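Local coordinates for protein exopolyphosphatase (PDB 1T6C) that probably hydrolyses phosphoanhydride bonds of polyphosphate or guanosine pentaphosphate as a calcium-binding, actin-like member of the Ppx/GppA phosphatase family, at residues W247-F251 against F263-E267. Residues are numbered along the deposited sequence; the frame is centred on the assembly and turned at random.
Sequences WFDTF and FRQVE
W247 and F251, one helical turn apart, both set CG anti to the carbonyl carbon, which swings their rings off the helix toward the loop; the CB of F263 already points at the helix, and its CG, beside the backbone N (chi1 -66°), carries the ring on to meet them as an aromatic cluster. W247 presents the edge of its six-membered ring to one face of F263, an edge-to-face pair with planes at 76° and centroids 5.1 Å apart. CZ3 of W247 makes the closest approach, 3.5 Å from CE2 of F263 and displaced toward the rim of that ring, with CH2 alongside at 3.6 Å from the same atom. F251 meets F263 at an angle that is neither a stack nor edge-to-face, planes at 56°, its CE2 lying 3.8 Å from CD1 of F263. T250 adds its methyl CG2, 3.7 Å from CE1 of F263, while its OG1 hydrogen-bonds to K246 O within the helix. CG2 of V266 touches F251 CZ at 3.8 Å, brought there by the type I turn F263-V266, whose V266 N hydrogen-bonds to F263 O. No hydrogen bond crosses the contact; apolar surface carries it. Cutting F263 back to an alanine is likely to leave the W247 edge facing no ring and to open a gap beside T250 and F251. NE1 of W247 hydrogen-bonds to OE1 of E223. The cluster joins the C-terminal end of helix 241-251 to the loop after helix 256-262, away from the calcium site, with helix 214-223 (L222) on the W247 and F263 side and helix 274-288 (L275, I278) on the F251 side.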
loop_
_atom_site.group_PDB
_atom_site.type_symbol
_atom_site.label_atom_id
_atom_site.label_comp_id
_atom_site.label_asym_id
_atom_site.label_seq_id
_atom_site.Cartn_x
_atom_site.Cartn_y
_atom_site.Cartn_z
ATOM N N TRP A 247 -11.338 -15.726 -8.911
ATOM C CA TRP A 247 -10.089 -15.896 -8.132
ATOM C C TRP A 247 -10.348 -16.156 -6.652
ATOM O O TRP A 247 -9.628 -16.945 -6.008
ATOM C CB TRP A 247 -9.137 -14.700 -8.326
ATOM C CG TRP A 247 -8.450 -14.770 -9.635
ATOM C CD1 TRP A 247 -8.703 -14.029 -10.742
ATOM C CD2 TRP A 247 -7.468 -15.733 -10.016
ATOM N NE1 TRP A 247 -7.918 -14.454 -11.788
ATOM C CE2 TRP A 247 -7.142 -15.503 -11.361
ATOM C CE3 TRP A 247 -6.795 -16.762 -9.334
ATOM C CZ2 TRP A 247 -6.220 -16.263 -12.041
ATOM C CZ3 TRP A 247 -5.875 -17.498 -10.015
ATOM C CH2 TRP A 247 -5.591 -17.249 -11.346
ATOM N N PHE A 248 -11.336 -15.476 -6.073
ATOM C CA PHE A 248 -11.741 -15.765 -4.707
ATOM C C PHE A 248 -12.156 -17.238 -4.572
ATOM O O PHE A 248 -11.708 -17.952 -3.696
ATOM C CB PHE A 248 -12.869 -14.841 -4.227
ATOM C CG PHE A 248 -13.120 -14.974 -2.759
ATOM C CD1 PHE A 248 -12.446 -14.171 -1.848
ATOM C CD2 PHE A 248 -13.982 -15.936 -2.270
ATOM C CE1 PHE A 248 -12.611 -14.339 -0.471
ATOM C CE2 PHE A 248 -14.165 -16.077 -0.931
ATOM C CZ PHE A 248 -13.473 -15.278 -0.027
ATOM N N ASP A 249 -12.982 -17.700 -5.493
ATOM C CA ASP A 249 -13.455 -19.070 -5.457
ATOM C C ASP A 249 -12.327 -20.095 -5.652
ATOM O O ASP A 249 -12.365 -21.180 -5.065
ATOM C CB ASP A 249 -14.545 -19.267 -6.497
ATOM C CG ASP A 249 -15.833 -18.565 -6.131
ATOM O OD1 ASP A 249 -16.045 -18.127 -4.960
ATOM O OD2 ASP A 249 -16.675 -18.355 -7.028
ATOM N N THR A 250 -11.299 -19.729 -6.408
ATOM C CA THR A 250 -10.140 -20.571 -6.631
ATOM C C THR A 250 -9.338 -20.683 -5.356
ATOM O O THR A 250 -9.046 -21.779 -4.876
ATOM C CB THR A 250 -9.289 -19.949 -7.756
ATOM O OG1 THR A 250 -10.005 -20.093 -8.992
ATOM C CG2 THR A 250 -7.992 -20.656 -7.981
ATOM N N PHE A 251 -9.005 -19.545 -4.770
ATOM C CA PHE A 251 -8.144 -19.577 -3.582
ATOM C C PHE A 251 -8.851 -20.152 -2.366
ATOM O O PHE A 251 -8.222 -20.756 -1.511
ATOM C CB PHE A 251 -7.568 -18.193 -3.292
ATOM C CG PHE A 251 -6.417 -17.859 -4.147
ATOM C CD1 PHE A 251 -6.527 -16.949 -5.153
ATOM C CD2 PHE A 251 -5.210 -18.514 -3.969
ATOM C CE1 PHE A 251 -5.415 -16.646 -5.953
ATOM C CE2 PHE A 251 -4.137 -18.255 -4.795
ATOM C CZ PHE A 251 -4.242 -17.311 -5.778
ATOM N N PHE A 263 0.325 -21.146 -7.946
ATOM C CA PHE A 263 0.308 -19.834 -8.601
ATOM C C PHE A 263 1.583 -19.094 -8.194
ATOM O O PHE A 263 1.631 -18.438 -7.152
ATOM C CB PHE A 263 -0.950 -19.057 -8.195
ATOM C CG PHE A 263 -2.222 -19.688 -8.687
ATOM C CD1 PHE A 263 -3.098 -20.323 -7.795
ATOM C CD2 PHE A 263 -2.529 -19.691 -10.017
ATOM C CE1 PHE A 263 -4.263 -20.915 -8.262
ATOM C CE2 PHE A 263 -3.718 -20.252 -10.493
ATOM C CZ PHE A 263 -4.575 -20.890 -9.613
ATOM N N ARG A 264 2.595 -19.196 -9.053
ATOM C CA ARG A 264 3.945 -18.707 -8.774
ATOM C C ARG A 264 4.028 -17.246 -8.377
ATOM O O ARG A 264 4.914 -16.864 -7.617
ATOM C CB ARG A 264 4.808 -18.878 -10.024
ATOM C CG ARG A 264 5.174 -20.275 -10.320
ATOM C CD ARG A 264 6.072 -20.409 -11.530
ATOM N NE ARG A 264 6.066 -21.824 -11.883
ATOM C CZ ARG A 264 6.784 -22.740 -11.269
ATOM N NH1 ARG A 264 7.659 -22.394 -10.328
ATOM N NH2 ARG A 264 6.671 -24.008 -11.657
ATOM N N GLN A 265 3.107 -16.431 -8.868
ATOM C CA GLN A 265 3.128 -15.000 -8.582
ATOM C C GLN A 265 2.768 -14.671 -7.142
ATOM O O GLN A 265 3.132 -13.607 -6.633
ATOM C CB GLN A 265 2.209 -14.259 -9.544
ATOM C CG GLN A 265 2.651 -14.410 -10.989
ATOM C CD GLN A 265 1.841 -15.441 -11.758
ATOM O OE1 GLN A 265 1.562 -16.552 -11.248
ATOM N NE2 GLN A 265 1.401 -15.067 -12.970
ATOM N N VAL A 266 2.070 -15.586 -6.473
ATOM C CA VAL A 266 1.764 -15.413 -5.047
ATOM C C VAL A 266 3.004 -15.552 -4.185
ATOM O O VAL A 266 3.605 -16.624 -4.156
ATOM C CB VAL A 266 0.679 -16.447 -4.595
ATOM C CG1 VAL A 266 0.325 -16.251 -3.139
ATOM C CG2 VAL A 266 -0.569 -16.276 -5.489
ATOM N N GLU A 267 3.384 -14.484 -3.491
ATOM C CA GLU A 267 4.497 -14.595 -2.537
ATOM C C GLU A 267 4.127 -15.499 -1.383
ATOM O O GLU A 267 3.045 -15.371 -0.825
ATOM C CB GLU A 267 4.874 -13.232 -1.985
ATOM C CG GLU A 267 5.503 -12.317 -3.008
ATOM C CD GLU A 267 5.685 -10.911 -2.492
ATOM O OE1 GLU A 267 5.336 -10.615 -1.309
ATOM O OE2 GLU A 267 6.179 -10.093 -3.285
#